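Long-range contacts in McyG protein (Microcystis aeruginosa PCC 7806, PDB 4R0M), which binds phenylalanyl-adenylate in its adenylation domain and probably activates the starter acid of microcystin synthesis for loading onto a peptidyl carrier domain: residues 96-101 against 179-184; 190-195 against 335-340. One frame throughout, in Å; residues are numbered along the deposited sequence.

How the contacts relate
A two-stranded hairpin, 176-182 with 190-195, lies between two larger sheets, and the two contacts tie it to each in turn. From the N terminus, strand 96-99 forms the edge of a four-stranded parallel sheet; contact 1 brings 96-101 onto 179-184 of the hairpin, closing a loop of 77 intervening residues. The chain then turns back as strand 190-195, and contact 2 closes a second, longer loop of 139 intervening residues at the end of strand 330-336, in the nine-stranded mixed sheet. The loops follow in series, neither enclosing the other. Probable backbone bonds, T182 O with K190 N and L180 O with V192 N, join the contacts, whose centres are about 9 Å apart.

Contact 1. Residues 96-101 against 179-184; sequences IPVPLT and LLFTSG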
loop_
_atom_site.group_PDB
_atom_site.type_symbol
_atom_site.label_atom_id
_atom_site.label_comp_id
_atom_site.label_asym_id
_atom_site.label_seq_id
_atom_site.Cartn_x
_atom_site.Cartn_y
_atom_site.Cartn_z
ATOM N N ILE A 96 -10.961 -3.128 -18.537
ATOM C CA ILE A 96 -10.099 -2.508 -17.533
ATOM C C ILE A 96 -10.742 -2.567 -16.141
ATOM O O ILE A 96 -11.751 -1.900 -15.894
ATOM C CB ILE A 96 -9.726 -1.055 -17.914
ATOM C CG1 ILE A 96 -9.000 -1.027 -19.266
ATOM C CG2 ILE A 96 -8.860 -0.416 -16.833
ATOM C CD1 ILE A 96 -9.078 0.300 -19.991
ATOM N N PRO A 97 -10.161 -3.372 -15.229
ATOM C CA PRO A 97 -10.672 -3.416 -13.863
ATOM C C PRO A 97 -10.237 -2.178 -13.084
ATOM O O PRO A 97 -9.119 -1.687 -13.269
ATOM C CB PRO A 97 -10.019 -4.670 -13.283
ATOM C CG PRO A 97 -8.738 -4.809 -14.037
ATOM C CD PRO A 97 -8.961 -4.214 -15.399
ATOM N N VAL A 98 -11.133 -1.667 -12.244
ATOM C CA VAL A 98 -10.837 -0.506 -11.409
ATOM C C VAL A 98 -11.075 -0.894 -9.950
ATOM O O VAL A 98 -12.165 -0.677 -9.408
ATOM C CB VAL A 98 -11.672 0.733 -11.815
ATOM C CG1 VAL A 98 -11.222 1.968 -11.043
ATOM C CG2 VAL A 98 -11.559 0.988 -13.314
ATOM N N PRO A 99 -10.055 -1.499 -9.314
ATOM C CA PRO A 99 -10.199 -1.960 -7.940
ATOM C C PRO A 99 -10.196 -0.791 -6.968
ATOM O O PRO A 99 -9.328 0.080 -7.045
ATOM C CB PRO A 99 -8.956 -2.843 -7.724
ATOM C CG PRO A 99 -8.323 -3.008 -9.070
ATOM C CD PRO A 99 -8.713 -1.786 -9.841
ATOM N N LEU A 100 -11.180 -0.765 -6.079
ATOM C CA LEU A 100 -11.251 0.262 -5.048
ATOM C C LEU A 100 -11.420 -0.383 -3.676
ATOM O O LEU A 100 -11.934 -1.497 -3.567
ATOM C CB LEU A 100 -12.385 1.253 -5.341
ATOM C CG LEU A 100 -12.251 2.145 -6.585
ATOM C CD1 LEU A 100 -13.569 2.836 -6.900
ATOM C CD2 LEU A 100 -11.130 3.167 -6.443
ATOM N N THR A 101 -10.965 0.322 -2.643
ATOM C CA THR A 101 -11.066 -0.141 -1.264
ATOM C C THR A 101 -12.524 -0.393 -0.897
ATOM O O THR A 101 -13.397 0.426 -1.189
ATOM C CB THR A 101 -10.454 0.888 -0.286
ATOM O OG1 THR A 101 -9.095 1.150 -0.658
ATOM C CG2 THR A 101 -10.489 0.380 1.160
ATOM N N LEU A 179 -6.434 0.289 -14.038
ATOM C CA LEU A 179 -6.629 1.664 -13.596
ATOM C C LEU A 179 -6.801 1.702 -12.080
ATOM O O LEU A 179 -7.780 1.178 -11.549
ATOM C CB LEU A 179 -7.830 2.292 -14.313
ATOM C CG LEU A 179 -8.217 3.750 -14.041
ATOM C CD1 LEU A 179 -7.075 4.716 -14.316
ATOM C CD2 LEU A 179 -9.433 4.116 -14.878
ATOM N N LEU A 180 -5.834 2.311 -11.394
ATOM C CA LEU A 180 -5.839 2.388 -9.932
ATOM C C LEU A 180 -5.891 3.828 -9.428
ATOM O O LEU A 180 -4.977 4.620 -9.675
ATOM C CB LEU A 180 -4.614 1.675 -9.345
ATOM C CG LEU A 180 -4.513 0.154 -9.484
ATOM C CD1 LEU A 180 -3.070 -0.292 -9.312
ATOM C CD2 LEU A 180 -5.417 -0.548 -8.485
ATOM N N PHE A 181 -6.965 4.153 -8.714
ATOM C CA PHE A 181 -7.158 5.490 -8.168
ATOM C C PHE A 181 -6.536 5.630 -6.787
ATOM O O PHE A 181 -6.784 4.813 -5.901
ATOM C CB PHE A 181 -8.647 5.840 -8.110
ATOM C CG PHE A 181 -9.223 6.267 -9.429
ATOM C CD1 PHE A 181 -9.677 5.323 -10.348
ATOM C CD2 PHE A 181 -9.321 7.615 -9.754
ATOM C CE1 PHE A 181 -10.209 5.717 -11.565
ATOM C CE2 PHE A 181 -9.854 8.015 -10.970
ATOM C CZ PHE A 181 -10.298 7.064 -11.877
ATOM N N THR A 182 -5.715 6.663 -6.621
ATOM C CA THR A 182 -5.174 7.036 -5.317
ATOM C C THR A 182 -5.815 8.342 -4.863
ATOM O O THR A 182 -6.099 9.218 -5.687
ATOM C CB THR A 182 -3.647 7.232 -5.362
ATOM O OG1 THR A 182 -3.307 8.115 -6.437
ATOM C CG2 THR A 182 -2.933 5.906 -5.562
ATOM N N SER A 183 -6.049 8.469 -3.558
ATOM C CA SER A 183 -6.569 9.714 -2.993
ATOM C C SER A 183 -5.458 10.751 -2.923
ATOM O O SER A 183 -4.390 10.497 -2.359
ATOM C CB SER A 183 -7.171 9.485 -1.603
ATOM O OG SER A 183 -8.455 8.889 -1.686
ATOM N N GLY A 184 -5.707 11.916 -3.516
ATOM C CA GLY A 184 -4.751 13.019 -3.477
ATOM C C GLY A 184 -4.766 13.726 -2.134
ATOM O O GLY A 184 -5.512 13.341 -1.228
#
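L179 O receives a CA-H...O contact from V98, CA to O 3.5 Å with 160° at the hydrogen, and CD of P99 packs against the same oxygen. The amide of the same residue, L179 N, makes a weak hydrogen bond of 3.4 Å to P97 O. The strands run the same way at 24°, their axes 5.7 Å apart, yet this sparse pairing does not merge them into one sheet: strand 96-99 remains the edge of the parallel sheet, bonded to strand 72-76. Beyond L179 the other strand leads into the glycine-rich phosphate loop of adenylate-forming enzymes, whose start is marked by T182, S183 and G184. Methyl groups fill the interface. In V98, CG1 stands anti to the backbone N (chi1 -173°) and meets the F181 ring at its edge, 3.8 Å from CD1, while CG2 lies alongside L179, whose CB also takes CG2 of I96. With an alanine in place of V98 both methyls go, and the F181 edge is likely to be left with a gap between it and strand 96-99. L180 crosses P99 at about a right angle, CD2 being 3.8 Å from P99 CD. V119 of helix 111-122 touches V98, L100 and F181, and K115 of the same helix bonds to F181 O.

Contact 2. Residues 190-195 against 335-340; sequences KGVILT and GMTESC. With FA5 (adenosine-5'-[phenylalaninyl-phosphate]), chain C.
T337 faces two ways at once, its methyl packed against V192 of the hairpin and its hydroxyl gripping the phosphate of the bound phenylalanyl-adenylate. The torsion explains the division: OG1 stands beside the backbone N (chi1 -54°) and CG2 anti to it, so hydroxyl and amide N-H converge on one phosphate oxygen while the methyl is turned to the hairpin. OG1 donates to OP2 at 2.7 Å, and T337 N reaches the same OP2 at 3.2 Å. On the other side, T337 CG2 lies 3.8 Å from V192 CG2. The carbonyl of T337 lies against the hairpin methyls: V192 CG1 comes within 3.7 Å of T337 O, both terminal methyls of L194 approach it, and C340 N donates to T337 O at 3.3 Å, so that a buried oxygen surrounded by hydrocarbon still has a polar partner. L194 CD2 also touches C340 SG, 3.7 Å away; the C340 side chain also packs on N198, I199 and M202 of helix 196-210. The E338 side chain starts away from the hairpin but bends back at chi2 (86°) and crosses V192 at about a right angle, bringing OE2 within 3.7 Å of V192 CG2. The polar partner of that carboxylate oxygen is the hydroxyl of Y401; V192 contributes packing alone. On the ligand side, the amino nitrogen of the adenylate donates to G335 O at 2.6 Å, and a CB on G335 would run into the phenyl ring of the ligand. D421 and K533 supply further bonds to the same ligand. The short 3-10 turn at T337 and E338, entered directly from strand 330-336, belongs to the Gly-Met-Thr-Glu sequence, a core motif of the adenylate-forming ANL superfamily, which here holds the amino group and phosphate of the aminoacyl-adenylate.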
loop_
_atom_site.group_PDB
_atom_site.type_symbol
_atom_site.label_atom_id
_atom_site.label_comp_id
_atom_site.label_asym_id
_atom_site.label_seq_id
_atom_site.Cartn_x
_atom_site.Cartn_y
_atom_site.Cartn_z
ATOM N N LYS A 190 -6.820 10.526 -8.031
ATOM C CA LYS A 190 -5.968 10.496 -9.216
ATOM C C LYS A 190 -5.912 9.080 -9.793
ATOM O O LYS A 190 -5.528 8.135 -9.102
ATOM C CB LYS A 190 -4.558 11.004 -8.881
ATOM C CG LYS A 190 -4.510 12.094 -7.811
ATOM C CD LYS A 190 -3.236 12.931 -7.861
ATOM C CE LYS A 190 -2.008 12.190 -7.350
ATOM N NZ LYS A 190 -1.983 12.048 -5.867
ATOM N N GLY A 191 -6.297 8.944 -11.059
ATOM C CA GLY A 191 -6.390 7.639 -11.712
ATOM C C GLY A 191 -5.146 7.223 -12.470
ATOM O O GLY A 191 -4.914 7.674 -13.592
ATOM N N VAL A 192 -4.356 6.345 -11.858
ATOM C CA VAL A 192 -3.113 5.878 -12.464
ATOM C C VAL A 192 -3.392 4.832 -13.543
ATOM O O VAL A 192 -3.964 3.777 -13.265
ATOM C CB VAL A 192 -2.137 5.316 -11.408
ATOM C CG1 VAL A 192 -0.850 4.841 -12.068
ATOM C CG2 VAL A 192 -1.833 6.366 -10.345
ATOM N N ILE A 193 -2.998 5.146 -14.776
ATOM C CA ILE A 193 -3.127 4.220 -15.897
ATOM C C ILE A 193 -1.899 3.315 -15.953
ATOM O O ILE A 193 -0.765 3.794 -16.014
ATOM C CB ILE A 193 -3.303 4.960 -17.248
ATOM C CG1 ILE A 193 -4.602 5.779 -17.251
ATOM C CG2 ILE A 193 -3.297 3.975 -18.413
ATOM C CD1 ILE A 193 -4.704 6.787 -18.381
ATOM N N LEU A 194 -2.132 2.007 -15.917
ATOM C CA LEU A 194 -1.050 1.035 -16.025
ATOM C C LEU A 194 -1.273 0.085 -17.195
ATOM O O LEU A 194 -2.297 -0.601 -17.279
ATOM C CB LEU A 194 -0.868 0.256 -14.718
ATOM C CG LEU A 194 -0.519 1.043 -13.446
ATOM C CD1 LEU A 194 -0.457 0.108 -12.249
ATOM C CD2 LEU A 194 0.788 1.810 -13.592
ATOM N N THR A 195 -0.304 0.070 -18.104
ATOM C CA THR A 195 -0.339 -0.802 -19.270
ATOM C C THR A 195 0.220 -2.173 -18.901
ATOM O O THR A 195 0.830 -2.331 -17.837
ATOM C CB THR A 195 0.483 -0.205 -20.430
ATOM O OG1 THR A 195 1.857 -0.105 -20.040
ATOM C CG2 THR A 195 -0.033 1.178 -20.799
ATOM N N GLY A 335 8.423 2.153 -3.648
ATOM C CA GLY A 335 7.502 1.937 -4.750
ATOM C C GLY A 335 6.268 2.805 -4.602
ATOM O O GLY A 335 6.068 3.449 -3.569
HETATM N N MSE A 336 5.449 2.828 -5.647
HETATM C CA MSE A 336 4.197 3.583 -5.643
HETATM C C MSE A 336 3.283 3.003 -6.680
HETATM O O MSE A 336 3.703 2.177 -7.496
HETATM C CB MSE A 336 4.441 5.077 -5.885
HETATM C CG MSE A 336 5.154 5.405 -7.193
HETATM SE SE MSE A 336 6.059 7.149 -7.032
HETATM C CE MSE A 336 4.510 8.269 -6.543
ATOM N N THR A 337 2.023 3.428 -6.650
ATOM C CA THR A 337 1.035 3.020 -7.646
ATOM C C THR A 337 1.502 3.390 -9.055
ATOM O O THR A 337 1.315 2.624 -10.002
ATOM C CB THR A 337 -0.341 3.657 -7.351
ATOM O OG1 THR A 337 -0.728 3.343 -6.007
ATOM C CG2 THR A 337 -1.402 3.140 -8.306
ATOM N N GLU A 338 2.134 4.556 -9.168
ATOM C CA GLU A 338 2.608 5.085 -10.446
ATOM C C GLU A 338 3.735 4.260 -11.084
ATOM O O GLU A 338 4.014 4.405 -12.278
ATOM C CB GLU A 338 3.033 6.550 -10.289
ATOM C CG GLU A 338 1.871 7.536 -10.184
ATOM C CD GLU A 338 1.330 7.706 -8.771
ATOM O OE1 GLU A 338 1.699 6.925 -7.868
ATOM O OE2 GLU A 338 0.527 8.638 -8.560
ATOM N N SER A 339 4.368 3.394 -10.294
ATOM C CA SER A 339 5.444 2.534 -10.792
ATOM C C SER A 339 5.165 1.044 -10.574
ATOM O O SER A 339 6.098 0.247 -10.459
ATOM C CB SER A 339 6.789 2.926 -10.160
ATOM O OG SER A 339 6.841 2.570 -8.785
ATOM N N CYS A 340 3.885 0.674 -10.524
ATOM C CA CYS A 340 3.464 -0.720 -10.326
ATOM C C CYS A 340 4.205 -1.274 -9.098
ATOM O O CYS A 340 4.917 -2.283 -9.185
ATOM C CB CYS A 340 3.778 -1.566 -11.568
ATOM S SG CYS A 340 3.314 -0.816 -13.146
HETATM C C FA5 C . 2.191 2.438 -2.017
HETATM O O FA5 C . 2.006 2.663 -0.827
HETATM C CA FA5 C . 3.412 1.674 -2.462
HETATM N N FA5 C . 4.518 2.337 -1.814
HETATM C CB FA5 C . 3.380 0.206 -2.010
HETATM C CG FA5 C . 4.610 -0.677 -2.253
HETATM C CD1 FA5 C . 5.881 -0.182 -2.549
HETATM C CD2 FA5 C . 4.461 -2.067 -2.162
HETATM C CE1 FA5 C . 6.962 -1.049 -2.755
HETATM C CE2 FA5 C . 5.534 -2.943 -2.359
HETATM C CZ FA5 C . 6.794 -2.430 -2.660
HETATM P P FA5 C . 0.602 4.454 -2.916
HETATM O OP1 FA5 C . -0.643 4.429 -2.070
HETATM O OP2 FA5 C . 0.509 4.977 -4.327
HETATM O OP3 FA5 C . 1.218 2.953 -2.980
HETATM O "O5'" FA5 C . 1.678 5.344 -2.110
HETATM C "C5'" FA5 C . 2.967 5.653 -2.632
HETATM C "C4'" FA5 C . 3.674 6.565 -1.640
HETATM O "O4'" FA5 C . 3.951 5.901 -0.401
HETATM C "C3'" FA5 C . 5.027 7.037 -2.131
HETATM O "O3'" FA5 C . 4.918 8.144 -3.024
HETATM C "C2'" FA5 C . 5.713 7.415 -0.839
HETATM O "O2'" FA5 C . 5.326 8.732 -0.431
HETATM C "C1'" FA5 C . 5.160 6.421 0.161
HETATM N N9 FA5 C . 6.156 5.335 0.354
HETATM C C8 FA5 C . 6.095 4.107 -0.193
HETATM N N7 FA5 C . 7.152 3.343 0.176
HETATM C C5 FA5 C . 7.928 4.094 0.978
HETATM C C6 FA5 C . 9.200 3.911 1.720
HETATM N N6 FA5 C . 9.875 2.739 1.676
HETATM N N1 FA5 C . 9.670 4.954 2.445
HETATM C C2 FA5 C . 9.014 6.132 2.498
HETATM N N3 FA5 C . 7.853 6.367 1.857
HETATM C C4 FA5 C . 7.269 5.408 1.091
#